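Local coordinates for lipoprotein (Mycoplasma mycoides subsp. capri, PDB 7ADK), which probably acts as a peptidase of the mycoplasma DUF31 family, which belongs to the trypsin-like clan PA, at residues 713-717 with 800-805; 788-794 with 805-811; 600-606 with 706-712. All blocks are in the same frame, centred on the assembly; numbering follows the deposited sequence.

How the contacts relate
Contact 3 comes first along the chain. Residues 600-606, which lead into a short helix, wait through a 99-residue excursion with little regular structure until 706-712 closes the loop. The next residue opens contact 1, where strand 712-714 runs into helix 715-719 and is met, after 82 intervening residues, by the loop 800-805. Contact 2 opens inside that span at 788-794 and closes at 805-811, so contacts 1 and 2 cross, and they share Leu-805. Contact 3 is in series with both. Leu-601 and Phe-706 pack against Leu-805 and Tyr-794 where the three meet, and together the contacts bind loops and a helix start to the mixed sheet and its hairpin of strands 783-792 and 807-809.

Contact 1 of 3, residues 713-717 with 800-805; sequences TDAFI and FGDYKL
Asp-714 and Tyr-803 reach for each other from opposite directions across this buried contact. Tyr-803 OH donates to Asp-714 OD2 at 2.7 Å, and OD2 accepts on its syn lone pair, on the side of the other carboxylate oxygen. Carboxylate and ring are tilted by just 25°, and OD2 lies at the edge of the ring, in its plane. Both groups are extended: CG of Asp-714 is trans to the main-chain nitrogen (chi1 172°), as is that of Tyr-803. A second phenol, that of Tyr-796, also bonds to OD2, which would probably favour the charged carboxylate. OD1 receives a weak bond from Phe-716 N, the N-cap interaction at the start of the following helix. Over the flat of the carboxylate sits Leu-805, whose CD1 is 3.5 Å from Asp-714 CG.

Ile-717 carries most of the apolar packing. Its CD1 is wedged into the angle between two aromatic rings, 4.0 Å from the centroid of Tyr-803 and 4.3 Å from that of Phe-800, a CH-pi contact over a face in each case. Its chi1 of -58° sets CG1 beside the main-chain nitrogen, where it runs alongside Tyr-803, and leaves CG2 trans to that nitrogen, directed at Phe-800 CZ 3.7 Å away. A type II' turn from Phe-800 to Tyr-803, with Gly-801 at positive phi, brings both rings to the same isoleucine.

The contact lays the loop that follows strand 783-792 against a strand-to-helix junction. Strand 712-714 is itself paired antiparallel with strand 737-747, whose Tyr-743 touches Phe-716 and Tyr-803, and Phe-240 adds a further ring beside Tyr-803.

Contact 2 of 3, residues 788-794 with 805-811; sequences AFRSDGY and LGQYDLI
Ser-791 and Tyr-808 face each other as a hydrogen-bonded antiparallel pair, the tight centre of the contact. Ser-791 N bonds to Tyr-808 O at 2.8 Å, and Ser-791 O receives Tyr-808 N. The tyrosine ring, folded by a chi1 of 70° between its main-chain nitrogen and carbonyl, tucks one face under Ser-791 CB, 3.9 Å from the ring centroid. Its OH is held by Leu-745 N and only weakly by Ala-788 O. Ser-791 OG donates to Gly-806 O at 3.0 Å and accepts from Gly-793 N, closing an ST turn. Next along the ribbon, Leu-810 N bonds to Phe-789 O, and Leu-810 CD1 comes to the edge of the Phe-789 ring, 4.0 Å from Phe-789 CD1.

The face with Arg-790 and Asp-809 is polar. Arg-790 NH1 forms a salt bridge with Asp-809 OD2 at 2.8 Å; the oxygen lies in the guanidinium plane, but the carboxylate is turned 75° to it. NH1 also reaches Phe-853 O. Asp-809 OD1 accepts from Ile-811 N, an Asx turn, and from Tyr-812 N. Looser is the partly exposed end at Asp-792, where Gln-807 NE2 bonds weakly to Asp-792 O; Asp-792 OD1 turns to Ser-599 OG and Gln-807 OE1 to Lys-816 N.

Strands 790-792 and 807-809 form a beta-hairpin with a long connecting loop, adding 807-809 to one of two large sheets, as expected for the two-barrel fold of trypsin-like clan PA.

Contact 3 of 3, residues 600-606 with 706-712; sequences LLNEQTY and FIDKPGL
The two backbones stay well apart, Tyr-606 CA lying 7.6 Å from Lys-709 CA, as 706-712 winds through a type I turn (Phe-706 to Lys-709) and a type II turn (Lys-709 to Leu-712) beside the start of helix 603-606. Side chains span the gap. Lys-709 bends at chi2 (-81°) and then runs straight, its aliphatic part sliding over one face of Tyr-606 in the opposite sense to the ring, with CD 4.2 Å from the ring centroid. Beyond the ring its ammonium group is gripped twice. NZ meets Glu-603 OE2 at 2.7 Å in a salt bridge, on the syn side but out of the carboxylate plane, and gives a second bond of 2.8 Å to Leu-601 O from well above the carbonyl plane.

A positive charge is thus placed next to the N-terminal turn of the helix, where Asn-602 stands at the N-cap without a capping bond; its ND2 goes to Asp-792 instead. Asp-708 lies near Glu-603, and the lysine charge would probably ease the repulsion between the two acids. Residues 706-712 also form the approach to strand 712-714 of the mixed sheet, so the lysine joins the helix start to the turns that lead into that strand.

Tyr-606 is trans about chi1 (-171°), which sends its phenol through to the turns: OH bonds to Pro-710 O at 2.7 Å, in the carbonyl plane and on a lone pair. The proline ring packs its CD against the same phenol end, and the ring of Phe-697 lies nearly parallel to that of Tyr-606. Leu-712 passes alongside the tyrosine, CD1 to CD1 3.9 Å. Leu-601 CD2 stands over the face of Phe-706, 4.0 Å from the centroid, the two side chains crossing at about a right angle, while Tyr-794 touches the Phe-706 ring from the neighbouring hairpin.

Contact 1 of 3, residues 713-717 with 800-805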
loop_
_atom_site.group_PDB
_atom_site.type_symbol
_atom_site.label_atom_id
_atom_site.label_comp_id
_atom_site.label_asym_id
_atom_site.label_seq_id
_atom_site.Cartn_x
_atom_site.Cartn_y
_atom_site.Cartn_z
ATOM N N THR B 713 25.998 -0.732 21.715
ATOM C CA THR B 713 27.156 -1.386 21.101
ATOM C C THR B 713 28.345 -0.464 20.870
ATOM O O THR B 713 28.218 0.752 20.839
ATOM C CB THR B 713 26.761 -2.190 19.854
ATOM O OG1 THR B 713 27.794 -3.093 19.573
ATOM C CG2 THR B 713 26.523 -1.413 18.573
ATOM N N ASP B 714 29.524 -1.053 20.721
ATOM C CA ASP B 714 30.714 -0.380 20.203
ATOM C C ASP B 714 30.980 -0.999 18.832
ATOM O O ASP B 714 31.179 -2.209 18.703
ATOM C CB ASP B 714 31.879 -0.549 21.197
ATOM C CG ASP B 714 33.265 -0.069 20.729
ATOM O OD1 ASP B 714 33.449 0.288 19.552
ATOM O OD2 ASP B 714 34.206 -0.095 21.567
ATOM N N ALA B 715 30.888 -0.174 17.791
ATOM C CA ALA B 715 30.872 -0.643 16.423
ATOM C C ALA B 715 32.159 -1.357 16.020
ATOM O O ALA B 715 32.076 -2.374 15.351
ATOM C CB ALA B 715 30.621 0.527 15.496
ATOM N N PHE B 716 33.351 -0.905 16.413
ATOM C CA PHE B 716 34.563 -1.540 15.898
ATOM C C PHE B 716 34.768 -2.947 16.462
ATOM O O PHE B 716 35.080 -3.865 15.705
ATOM C CB PHE B 716 35.772 -0.627 16.053
ATOM C CG PHE B 716 37.000 -1.191 15.377
ATOM C CD1 PHE B 716 37.162 -1.056 13.991
ATOM C CD2 PHE B 716 37.934 -1.925 16.121
ATOM C CE1 PHE B 716 38.243 -1.675 13.341
ATOM C CE2 PHE B 716 39.021 -2.541 15.468
ATOM C CZ PHE B 716 39.163 -2.432 14.076
ATOM N N ILE B 717 34.481 -3.171 17.744
ATOM C CA ILE B 717 34.566 -4.504 18.367
ATOM C C ILE B 717 33.473 -5.479 17.872
ATOM O O ILE B 717 33.585 -6.673 18.130
ATOM C CB ILE B 717 34.597 -4.357 19.914
ATOM C CG1 ILE B 717 35.777 -3.486 20.389
ATOM C CG2 ILE B 717 34.617 -5.687 20.683
ATOM C CD1 ILE B 717 37.170 -4.038 20.084
ATOM N N PHE B 800 40.841 -5.523 26.105
ATOM C CA PHE B 800 41.145 -5.322 24.693
ATOM C C PHE B 800 42.525 -4.653 24.502
ATOM O O PHE B 800 42.736 -3.899 23.557
ATOM C CB PHE B 800 39.979 -4.535 24.061
ATOM C CG PHE B 800 38.651 -5.274 23.965
ATOM C CD1 PHE B 800 37.559 -4.883 24.757
ATOM C CD2 PHE B 800 38.503 -6.368 23.094
ATOM C CE1 PHE B 800 36.339 -5.574 24.696
ATOM C CE2 PHE B 800 37.286 -7.066 23.030
ATOM C CZ PHE B 800 36.209 -6.679 23.836
ATOM N N GLY B 801 43.476 -4.873 25.413
ATOM C CA GLY B 801 44.828 -4.327 25.321
ATOM C C GLY B 801 44.867 -2.828 25.574
ATOM O O GLY B 801 44.432 -2.364 26.624
ATOM N N ASP B 802 45.390 -2.052 24.626
ATOM C CA ASP B 802 45.421 -0.577 24.694
ATOM C C ASP B 802 44.109 0.085 24.194
ATOM O O ASP B 802 43.981 1.311 24.183
ATOM C CB ASP B 802 46.648 -0.065 23.923
ATOM C CG ASP B 802 46.997 1.405 24.194
ATOM O OD1 ASP B 802 46.836 1.874 25.343
ATOM O OD2 ASP B 802 47.495 2.089 23.272
ATOM N N TYR B 803 43.114 -0.698 23.771
ATOM C CA TYR B 803 41.857 -0.211 23.191
ATOM C C TYR B 803 40.858 0.354 24.216
ATOM O O TYR B 803 40.697 -0.148 25.327
ATOM C CB TYR B 803 41.199 -1.328 22.394
ATOM C CG TYR B 803 39.908 -0.924 21.715
ATOM C CD1 TYR B 803 39.958 -0.096 20.585
ATOM C CD2 TYR B 803 38.663 -1.328 22.250
ATOM C CE1 TYR B 803 38.766 0.369 20.009
ATOM C CE2 TYR B 803 37.477 -0.873 21.664
ATOM C CZ TYR B 803 37.526 -0.003 20.560
ATOM O OH TYR B 803 36.387 0.487 20.024
ATOM N N LYS B 804 40.100 1.364 23.779
ATOM C CA LYS B 804 39.037 2.069 24.499
ATOM C C LYS B 804 37.967 2.545 23.509
ATOM O O LYS B 804 38.282 2.773 22.350
ATOM C CB LYS B 804 39.657 3.203 25.328
ATOM C CG LYS B 804 40.605 4.169 24.585
ATOM C CD LYS B 804 41.572 4.857 25.559
ATOM C CE LYS B 804 42.688 3.902 26.026
ATOM N NZ LYS B 804 43.359 4.358 27.261
ATOM N N LEU B 805 36.716 2.715 23.948
ATOM C CA LEU B 805 35.627 3.156 23.055
ATOM C C LEU B 805 35.879 4.567 22.491
ATOM O O LEU B 805 35.433 4.881 21.393
ATOM C CB LEU B 805 34.266 3.038 23.772
ATOM C CG LEU B 805 33.077 3.785 23.122
ATOM C CD1 LEU B 805 32.708 3.254 21.746
ATOM C CD2 LEU B 805 31.840 3.665 23.987
#

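Contact 2 of 3, residues 788-794 with 805-811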
loop_
_atom_site.group_PDB
_atom_site.type_symbol
_atom_site.label_atom_id
_atom_site.label_comp_id
_atom_site.label_asym_id
_atom_site.label_seq_id
_atom_site.Cartn_x
_atom_site.Cartn_y
_atom_site.Cartn_z
ATOM N N ALA B 788 25.705 7.064 17.346
ATOM C CA ALA B 788 25.563 8.132 18.327
ATOM C C ALA B 788 26.492 9.307 17.974
ATOM O O ALA B 788 27.677 9.128 17.688
ATOM C CB ALA B 788 25.783 7.596 19.735
ATOM N N PHE B 789 25.974 10.530 18.024
ATOM C CA PHE B 789 26.755 11.754 17.779
ATOM C C PHE B 789 27.826 12.025 18.845
ATOM O O PHE B 789 28.863 12.621 18.568
ATOM C CB PHE B 789 25.826 12.976 17.772
ATOM C CG PHE B 789 24.679 12.951 16.797
ATOM C CD1 PHE B 789 24.900 13.204 15.437
ATOM C CD2 PHE B 789 23.382 12.694 17.254
ATOM C CE1 PHE B 789 23.817 13.240 14.552
ATOM C CE2 PHE B 789 22.308 12.694 16.357
ATOM C CZ PHE B 789 22.521 12.998 15.014
ATOM N N ARG B 790 27.523 11.633 20.079
ATOM C CA ARG B 790 28.299 11.900 21.279
ATOM C C ARG B 790 28.614 10.590 21.978
ATOM O O ARG B 790 27.770 9.707 22.060
ATOM C CB ARG B 790 27.511 12.867 22.158
ATOM C CG ARG B 790 28.329 13.406 23.317
ATOM C CD ARG B 790 27.541 14.409 24.125
ATOM N NE ARG B 790 28.244 14.810 25.342
ATOM C CZ ARG B 790 29.108 15.788 25.478
ATOM N NH1 ARG B 790 29.492 16.539 24.500
ATOM N NH2 ARG B 790 29.604 16.054 26.638
ATOM N N SER B 791 29.822 10.482 22.494
ATOM C CA SER B 791 30.283 9.393 23.336
ATOM C C SER B 791 31.067 9.968 24.505
ATOM O O SER B 791 31.996 10.745 24.334
ATOM C CB SER B 791 31.119 8.398 22.538
ATOM O OG SER B 791 31.702 7.425 23.351
ATOM N N ASP B 792 30.719 9.521 25.697
ATOM C CA ASP B 792 31.452 9.728 26.942
ATOM C C ASP B 792 32.754 8.910 27.017
ATOM O O ASP B 792 33.565 9.079 27.926
ATOM C CB ASP B 792 30.491 9.304 28.043
ATOM C CG ASP B 792 30.886 9.674 29.464
ATOM O OD1 ASP B 792 30.441 8.959 30.392
ATOM O OD2 ASP B 792 31.556 10.705 29.650
ATOM N N GLY B 793 32.946 8.009 26.054
ATOM C CA GLY B 793 33.936 6.957 26.075
ATOM C C GLY B 793 33.533 5.836 27.015
ATOM O O GLY B 793 32.552 5.918 27.743
ATOM N N TYR B 794 34.312 4.765 26.987
ATOM C CA TYR B 794 34.194 3.618 27.870
ATOM C C TYR B 794 35.570 2.984 28.014
ATOM O O TYR B 794 36.332 2.951 27.039
ATOM C CB TYR B 794 33.179 2.609 27.329
ATOM C CG TYR B 794 32.749 1.603 28.370
ATOM C CD1 TYR B 794 31.682 1.908 29.227
ATOM C CD2 TYR B 794 33.413 0.364 28.489
ATOM C CE1 TYR B 794 31.256 0.975 30.185
ATOM C CE2 TYR B 794 33.018 -0.555 29.474
ATOM C CZ TYR B 794 31.931 -0.256 30.319
ATOM O OH TYR B 794 31.543 -1.118 31.286
ATOM N N LEU B 805 36.716 2.715 23.948
ATOM C CA LEU B 805 35.627 3.156 23.055
ATOM C C LEU B 805 35.879 4.567 22.491
ATOM O O LEU B 805 35.433 4.881 21.393
ATOM C CB LEU B 805 34.266 3.038 23.772
ATOM C CG LEU B 805 33.077 3.785 23.122
ATOM C CD1 LEU B 805 32.708 3.254 21.746
ATOM C CD2 LEU B 805 31.840 3.665 23.987
ATOM N N GLY B 806 36.615 5.416 23.201
ATOM C CA GLY B 806 36.912 6.784 22.793
ATOM C C GLY B 806 35.805 7.772 23.135
ATOM O O GLY B 806 34.632 7.556 22.834
ATOM N N GLN B 807 36.186 8.902 23.724
ATOM C CA GLN B 807 35.279 9.990 24.078
ATOM C C GLN B 807 35.329 11.091 23.017
ATOM O O GLN B 807 36.383 11.659 22.735
ATOM C CB GLN B 807 35.674 10.510 25.460
ATOM C CG GLN B 807 34.788 11.661 25.937
ATOM C CD GLN B 807 35.445 12.408 27.067
ATOM O OE1 GLN B 807 36.138 13.383 26.843
ATOM N NE2 GLN B 807 35.300 11.975 28.293
ATOM N N TYR B 808 34.178 11.413 22.441
ATOM C CA TYR B 808 34.071 12.313 21.308
ATOM C C TYR B 808 32.690 12.961 21.218
ATOM O O TYR B 808 31.690 12.401 21.650
ATOM C CB TYR B 808 34.430 11.554 20.014
ATOM C CG TYR B 808 33.449 10.504 19.533
ATOM C CD1 TYR B 808 33.632 9.149 19.852
ATOM C CD2 TYR B 808 32.374 10.883 18.715
ATOM C CE1 TYR B 808 32.725 8.186 19.385
ATOM C CE2 TYR B 808 31.460 9.928 18.260
ATOM C CZ TYR B 808 31.622 8.579 18.605
ATOM O OH TYR B 808 30.701 7.660 18.224
ATOM N N ASP B 809 32.622 14.122 20.585
ATOM C CA ASP B 809 31.383 14.716 20.103
ATOM C C ASP B 809 31.624 15.244 18.690
ATOM O O ASP B 809 32.479 16.104 18.489
ATOM C CB ASP B 809 30.930 15.784 21.098
ATOM C CG ASP B 809 29.559 16.380 20.786
ATOM O OD1 ASP B 809 29.209 16.503 19.593
ATOM O OD2 ASP B 809 28.860 16.741 21.756
ATOM N N LEU B 810 30.930 14.697 17.697
ATOM C CA LEU B 810 31.123 15.056 16.289
ATOM C C LEU B 810 30.208 16.191 15.792
ATOM O O LEU B 810 30.301 16.584 14.636
ATOM C CB LEU B 810 31.276 13.811 15.386
ATOM C CG LEU B 810 30.289 12.654 15.521
ATOM C CD1 LEU B 810 28.912 13.094 15.083
ATOM C CD2 LEU B 810 30.744 11.472 14.691
ATOM N N ILE B 811 29.441 16.819 16.687
ATOM C CA ILE B 811 28.734 18.088 16.459
ATOM C C ILE B 811 29.478 19.254 17.137
ATOM O O ILE B 811 29.713 20.277 16.503
ATOM C CB ILE B 811 27.266 17.973 16.924
ATOM C CG1 ILE B 811 26.506 16.834 16.220
ATOM C CG2 ILE B 811 26.503 19.292 16.791
ATOM C CD1 ILE B 811 26.228 17.024 14.744
#

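Contact 3 of 3, residues 600-606 with 706-712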
loop_
_atom_site.group_PDB
_atom_site.type_symbol
_atom_site.label_atom_id
_atom_site.label_comp_id
_atom_site.label_asym_id
_atom_site.label_seq_id
_atom_site.Cartn_x
_atom_site.Cartn_y
_atom_site.Cartn_z
ATOM N N LEU B 600 24.846 7.977 27.447
ATOM C CA LEU B 600 23.991 6.778 27.501
ATOM C C LEU B 600 24.643 5.572 28.214
ATOM O O LEU B 600 23.977 4.577 28.468
ATOM C CB LEU B 600 23.551 6.388 26.069
ATOM C CG LEU B 600 22.083 6.705 25.718
ATOM C CD1 LEU B 600 21.804 6.218 24.302
ATOM C CD2 LEU B 600 21.071 6.004 26.623
ATOM N N LEU B 601 25.940 5.652 28.523
ATOM C CA LEU B 601 26.725 4.619 29.208
ATOM C C LEU B 601 26.697 4.747 30.745
ATOM O O LEU B 601 26.834 3.738 31.439
ATOM C CB LEU B 601 28.165 4.681 28.672
ATOM C CG LEU B 601 28.273 4.235 27.198
ATOM C CD1 LEU B 601 29.503 4.853 26.565
ATOM C CD2 LEU B 601 28.384 2.717 27.059
ATOM N N ASN B 602 26.481 5.951 31.282
ATOM C CA ASN B 602 26.259 6.159 32.712
ATOM C C ASN B 602 24.940 5.511 33.159
ATOM O O ASN B 602 23.951 5.526 32.431
ATOM C CB ASN B 602 26.270 7.651 33.061
ATOM C CG ASN B 602 27.526 8.444 32.766
ATOM O OD1 ASN B 602 27.545 9.651 32.917
ATOM N ND2 ASN B 602 28.598 7.835 32.330
ATOM N N GLU B 603 24.907 4.930 34.356
ATOM C CA GLU B 603 23.783 4.075 34.763
ATOM C C GLU B 603 22.468 4.839 34.990
ATOM O O GLU B 603 21.391 4.334 34.673
ATOM C CB GLU B 603 24.193 3.272 36.009
ATOM C CG GLU B 603 23.320 2.048 36.316
ATOM C CD GLU B 603 23.270 1.029 35.170
ATOM O OE1 GLU B 603 22.269 0.286 35.064
ATOM O OE2 GLU B 603 24.224 0.951 34.368
ATOM N N GLN B 604 22.533 6.073 35.488
ATOM C CA GLN B 604 21.352 6.910 35.666
ATOM C C GLN B 604 20.769 7.413 34.341
ATOM O O GLN B 604 19.591 7.744 34.295
ATOM C CB GLN B 604 21.631 8.057 36.655
ATOM C CG GLN B 604 22.338 9.315 36.120
ATOM C CD GLN B 604 23.822 9.158 35.814
ATOM O OE1 GLN B 604 24.426 8.107 35.961
ATOM N NE2 GLN B 604 24.472 10.202 35.368
ATOM N N THR B 605 21.550 7.461 33.258
ATOM C CA THR B 605 21.014 7.803 31.934
ATOM C C THR B 605 20.317 6.613 31.307
ATOM O O THR B 605 19.180 6.748 30.872
ATOM C CB THR B 605 22.074 8.281 30.954
ATOM O OG1 THR B 605 22.875 9.280 31.520
ATOM C CG2 THR B 605 21.447 8.873 29.697
ATOM N N TYR B 606 20.961 5.444 31.272
ATOM C CA TYR B 606 20.371 4.258 30.656
ATOM C C TYR B 606 19.043 3.885 31.322
ATOM O O TYR B 606 18.078 3.557 30.639
ATOM C CB TYR B 606 21.376 3.100 30.691
ATOM C CG TYR B 606 20.922 1.903 29.879
ATOM C CD1 TYR B 606 21.077 1.917 28.483
ATOM C CD2 TYR B 606 20.248 0.838 30.493
ATOM C CE1 TYR B 606 20.507 0.911 27.689
ATOM C CE2 TYR B 606 19.658 -0.163 29.704
ATOM C CZ TYR B 606 19.760 -0.106 28.303
ATOM O OH TYR B 606 19.099 -1.011 27.551
ATOM N N PHE B 706 27.672 -4.087 25.028
ATOM C CA PHE B 706 27.588 -3.846 26.466
ATOM C C PHE B 706 26.461 -4.677 27.068
ATOM O O PHE B 706 25.279 -4.394 26.909
ATOM C CB PHE B 706 27.425 -2.354 26.728
ATOM C CG PHE B 706 28.594 -1.545 26.216
ATOM C CD1 PHE B 706 29.846 -1.616 26.852
ATOM C CD2 PHE B 706 28.449 -0.779 25.047
ATOM C CE1 PHE B 706 30.934 -0.917 26.315
ATOM C CE2 PHE B 706 29.531 -0.055 24.532
ATOM C CZ PHE B 706 30.779 -0.127 25.166
ATOM N N ILE B 707 26.828 -5.759 27.730
ATOM C CA ILE B 707 25.931 -6.888 27.953
ATOM C C ILE B 707 24.733 -6.607 28.867
ATOM O O ILE B 707 23.612 -6.983 28.542
ATOM C CB ILE B 707 26.809 -8.072 28.386
ATOM C CG1 ILE B 707 27.633 -8.598 27.189
ATOM C CG2 ILE B 707 26.018 -9.179 29.052
ATOM C CD1 ILE B 707 26.957 -8.708 25.832
ATOM N N ASP B 708 24.928 -5.884 29.959
ATOM C CA ASP B 708 23.856 -5.426 30.845
ATOM C C ASP B 708 23.119 -4.166 30.328
ATOM O O ASP B 708 22.376 -3.531 31.078
ATOM C CB ASP B 708 24.387 -5.284 32.280
ATOM C CG ASP B 708 25.474 -4.230 32.513
ATOM O OD1 ASP B 708 26.081 -3.705 31.561
ATOM O OD2 ASP B 708 25.744 -3.933 33.695
ATOM N N LYS B 709 23.303 -3.810 29.045
ATOM C CA LYS B 709 22.743 -2.630 28.372
ATOM C C LYS B 709 22.121 -3.038 27.027
ATOM O O LYS B 709 22.732 -2.824 25.980
ATOM C CB LYS B 709 23.826 -1.571 28.119
ATOM C CG LYS B 709 24.754 -1.156 29.246
ATOM C CD LYS B 709 24.215 -0.150 30.226
ATOM C CE LYS B 709 25.405 0.493 30.919
ATOM N NZ LYS B 709 25.056 1.575 31.838
ATOM N N PRO B 710 20.923 -3.645 27.000
ATOM C CA PRO B 710 20.319 -4.071 25.746
ATOM C C PRO B 710 20.228 -2.932 24.732
ATOM O O PRO B 710 19.871 -1.805 25.071
ATOM C CB PRO B 710 18.972 -4.707 26.075
ATOM C CG PRO B 710 18.694 -4.270 27.503
ATOM C CD PRO B 710 20.072 -4.018 28.110
ATOM N N GLY B 711 20.641 -3.227 23.509
ATOM C CA GLY B 711 20.785 -2.304 22.398
ATOM C C GLY B 711 21.865 -1.228 22.473
ATOM O O GLY B 711 21.787 -0.294 21.675
ATOM N N LEU B 712 22.874 -1.313 23.335
ATOM C CA LEU B 712 24.095 -0.501 23.226
ATOM C C LEU B 712 25.230 -1.328 22.625
ATOM O O LEU B 712 25.471 -2.483 22.999
ATOM C CB LEU B 712 24.566 0.081 24.565
ATOM C CG LEU B 712 23.612 1.013 25.323
ATOM C CD1 LEU B 712 24.389 1.696 26.452
ATOM C CD2 LEU B 712 23.016 2.126 24.475
#